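Local coordinates for protein telomerase reverse transcriptase (Takifugu rubripes, PDB 4LMO) that elongates telomeres as the catalytic subunit of telomerase, copying a template in the enzyme's RNA component, and is represented here by its RNA-binding domain, at residues 128-133 / 147-152. Numbering follows the deposited sequence.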
ATOM      1  N   GLU A 128       9.927   4.265   3.455  1.00 32.34           N
ATOM      2  CA  GLU A 128      10.983   3.302   3.138  1.00 33.35           C
ATOM      3  C   GLU A 128      10.486   2.207   2.199  1.00 33.02           C
ATOM      4  O   GLU A 128      11.237   1.723   1.350  1.00 34.13           O
ATOM      5  CB  GLU A 128      11.573   2.682   4.411  1.00 34.61           C
ATOM      6  CG  GLU A 128      12.371   3.642   5.289  1.00 35.41           C
ATOM      7  CD  GLU A 128      13.441   4.407   4.530  1.00 36.44           C
ATOM      8  OE1 GLU A 128      14.167   3.798   3.716  1.00 37.62           O
ATOM      9  OE2 GLU A 128      13.561   5.628   4.750  1.00 36.87           O
ATOM     10  N   CYS A 129       9.222   1.822   2.364  1.00 31.94           N
ATOM     11  CA  CYS A 129       8.579   0.861   1.476  1.00 31.35           C
ATOM     12  C   CYS A 129       8.470   1.397   0.048  1.00 31.06           C
ATOM     13  O   CYS A 129       8.743   0.670  -0.908  1.00 31.08           O
ATOM     14  CB  CYS A 129       7.199   0.474   2.007  1.00 31.18           C
ATOM     15  SG  CYS A 129       7.244  -0.552   3.492  1.00 32.07           S
ATOM     16  N   LEU A 130       8.080   2.665  -0.089  1.00 30.41           N
ATOM     17  CA  LEU A 130       7.989   3.315  -1.400  1.00 30.65           C
ATOM     18  C   LEU A 130       9.338   3.349  -2.119  1.00 31.69           C
ATOM     19  O   LEU A 130       9.407   3.133  -3.330  1.00 32.31           O
ATOM     20  CB  LEU A 130       7.416   4.731  -1.278  1.00 30.22           C
ATOM     21  CG  LEU A 130       5.926   4.871  -0.948  1.00 29.53           C
ATOM     22  CD1 LEU A 130       5.634   6.243  -0.366  1.00 29.55           C
ATOM     23  CD2 LEU A 130       5.051   4.599  -2.166  1.00 29.29           C
ATOM     24  N   LEU A 131      10.402   3.610  -1.361  1.00 32.08           N
ATOM     25  CA  LEU A 131      11.761   3.657  -1.903  1.00 32.49           C
ATOM     26  C   LEU A 131      12.297   2.284  -2.311  1.00 32.95           C
ATOM     27  O   LEU A 131      13.035   2.171  -3.290  1.00 33.33           O
ATOM     28  CB  LEU A 131      12.717   4.315  -0.901  1.00 32.63           C
ATOM     29  CG  LEU A 131      12.673   5.839  -0.735  1.00 32.53           C
ATOM     30  CD1 LEU A 131      13.520   6.267   0.456  1.00 32.50           C
ATOM     31  CD2 LEU A 131      13.133   6.553  -2.000  1.00 32.67           C
ATOM     32  N   ALA A 132      11.928   1.248  -1.562  1.00 33.07           N
ATOM     33  CA  ALA A 132      12.426  -0.106  -1.818  1.00 33.53           C
ATOM     34  C   ALA A 132      11.662  -0.832  -2.930  1.00 33.76           C
ATOM     35  O   ALA A 132      12.216  -1.714  -3.592  1.00 34.01           O
ATOM     36  CB  ALA A 132      12.407  -0.930  -0.539  1.00 33.60           C
ATOM     37  N   VAL A 133      10.401  -0.454  -3.135  1.00 33.20           N
ATOM     38  CA  VAL A 133       9.519  -1.178  -4.056  1.00 32.97           C
ATOM     39  C   VAL A 133       9.294  -0.455  -5.393  1.00 33.31           C
ATOM     40  O   VAL A 133       9.385  -1.078  -6.453  1.00 34.11           O
ATOM     41  CB  VAL A 133       8.176  -1.554  -3.379  1.00 32.01           C
ATOM     42  CG1 VAL A 133       7.235  -2.246  -4.356  1.00 31.92           C
ATOM     43  CG2 VAL A 133       8.422  -2.449  -2.169  1.00 32.07           C
ATOM     44  N   LEU A 147       7.436  15.592  -3.991  1.00 37.22           N
ATOM     45  CA  LEU A 147       6.087  16.149  -3.857  1.00 37.30           C
ATOM     46  C   LEU A 147       5.099  15.099  -3.360  1.00 36.24           C
ATOM     47  O   LEU A 147       4.236  15.392  -2.524  1.00 35.27           O
ATOM     48  CB  LEU A 147       5.587  16.728  -5.184  1.00 37.99           C
ATOM     49  CG  LEU A 147       5.658  18.244  -5.375  1.00 39.62           C
ATOM     50  CD1 LEU A 147       5.111  18.615  -6.742  1.00 40.04           C
ATOM     51  CD2 LEU A 147       4.896  18.983  -4.283  1.00 39.54           C
ATOM     52  N   TYR A 148       5.236  13.882  -3.878  1.00 34.86           N
ATOM     53  CA  TYR A 148       4.338  12.798  -3.524  1.00 33.80           C
ATOM     54  C   TYR A 148       4.579  12.315  -2.096  1.00 33.81           C
ATOM     55  O   TYR A 148       3.628  12.020  -1.373  1.00 33.60           O
ATOM     56  CB  TYR A 148       4.457  11.643  -4.518  1.00 32.83           C
ATOM     57  CG  TYR A 148       3.349  10.629  -4.376  1.00 31.89           C
ATOM     58  CD1 TYR A 148       2.114  10.827  -4.994  1.00 31.48           C
ATOM     59  CD2 TYR A 148       3.528   9.479  -3.607  1.00 31.52           C
ATOM     60  CE1 TYR A 148       1.092   9.900  -4.859  1.00 31.16           C
ATOM     61  CE2 TYR A 148       2.512   8.546  -3.467  1.00 31.25           C
ATOM     62  CZ  TYR A 148       1.299   8.763  -4.093  1.00 30.91           C
ATOM     63  OH  TYR A 148       0.292   7.840  -3.951  1.00 30.61           O
ATOM     64  N   PHE A 149       5.848  12.247  -1.698  1.00 34.09           N
ATOM     65  CA  PHE A 149       6.220  11.859  -0.336  1.00 33.97           C
ATOM     66  C   PHE A 149       5.649  12.846   0.683  1.00 34.02           C
ATOM     67  O   PHE A 149       5.228  12.451   1.773  1.00 33.87           O
ATOM     68  CB  PHE A 149       7.744  11.762  -0.202  1.00 34.04           C
ATOM     69  CG  PHE A 149       8.326  10.453  -0.681  1.00 34.40           C
ATOM     70  CD1 PHE A 149       7.634   9.633  -1.573  1.00 34.08           C
ATOM     71  CD2 PHE A 149       9.588  10.051  -0.255  1.00 34.38           C
ATOM     72  CE1 PHE A 149       8.181   8.436  -2.012  1.00 33.74           C
ATOM     73  CE2 PHE A 149      10.139   8.856  -0.692  1.00 34.34           C
ATOM     74  CZ  PHE A 149       9.436   8.049  -1.572  1.00 34.08           C
ATOM     75  N   ALA A 150       5.628  14.126   0.310  1.00 34.04           N
ATOM     76  CA  ALA A 150       5.033  15.174   1.140  1.00 34.32           C
ATOM     77  C   ALA A 150       3.516  15.029   1.226  1.00 33.87           C
ATOM     78  O   ALA A 150       2.916  15.358   2.250  1.00 34.59           O
ATOM     79  CB  ALA A 150       5.408  16.549   0.610  1.00 34.48           C
ATOM     80  N   ARG A 151       2.905  14.538   0.148  1.00 33.35           N
ATOM     81  CA  ARG A 151       1.457  14.320   0.101  1.00 32.89           C
ATOM     82  C   ARG A 151       1.047  13.166   1.003  1.00 32.06           C
ATOM     83  O   ARG A 151       0.000  13.214   1.643  1.00 31.92           O
ATOM     84  CB  ARG A 151       0.986  14.055  -1.333  1.00 32.78           C
ATOM     85  CG  ARG A 151       1.252  15.197  -2.301  1.00 33.69           C
ATOM     86  CD  ARG A 151       0.282  16.348  -2.106  1.00 33.40           C
ATOM     87  NE  ARG A 151       0.859  17.640  -2.476  1.00 34.18           N
ATOM     88  CZ  ARG A 151       1.081  18.053  -3.723  1.00 34.53           C
ATOM     89  NH1 ARG A 151       0.802  17.274  -4.763  1.00 34.07           N
ATOM     90  NH2 ARG A 151       1.598  19.256  -3.929  1.00 35.20           N
ATOM     91  N   VAL A 152       1.883  12.132   1.040  1.00 31.62           N
ATOM     92  CA  VAL A 152       1.674  10.983   1.915  1.00 31.30           C
ATOM     93  C   VAL A 152       1.837  11.394   3.385  1.00 32.14           C
ATOM     94  O   VAL A 152       1.025  11.010   4.232  1.00 31.94           O
ATOM     95  CB  VAL A 152       2.619   9.818   1.534  1.00 30.86           C
ATOM     96  CG1 VAL A 152       2.520   8.673   2.532  1.00 30.15           C
ATOM     97  CG2 VAL A 152       2.296   9.325   0.129  1.00 30.33           C
TER
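Helix-to-helix packing within the telomerase RNA-binding domain brings Phe149 of helix 142-158 against Leu130 and Leu131 of helix 119-133. The interface is wholly apolar and small, burying 199 Å² between residues 128-133 and 147-152, with CA atoms of Leu130 and Phe149 8.8 Å apart. Leu130 and Phe149 reach past each other in opposite directions, so that the leucine lies alongside the aromatic side chain: Leu130 CD1 meets Phe149 CE1 obliquely at 3.7 Å, while Leu130 CB sits 3.9 Å from both Phe149 CE1 and Phe149 CZ. Leu131 approaches differently, crossing Phe149 at about a right angle and placing CG at the ring edge, 3.9 Å from Phe149 CE2. With CG of Leu131 opposite its own carbonyl carbon (chi1 -76°), the branch is carried round to that edge although CB does not point at the other helix. In this largely helical domain the long helix 191-220 packs against both segments, its Phe212 touching Leu130 and its Leu205 carbonyl accepting a hydrogen bond from the hydroxyl of Tyr148. Arg127 and Tyr123, about one and two turns earlier on helix 119-133 than Leu130 and Leu131, also touch Phe149.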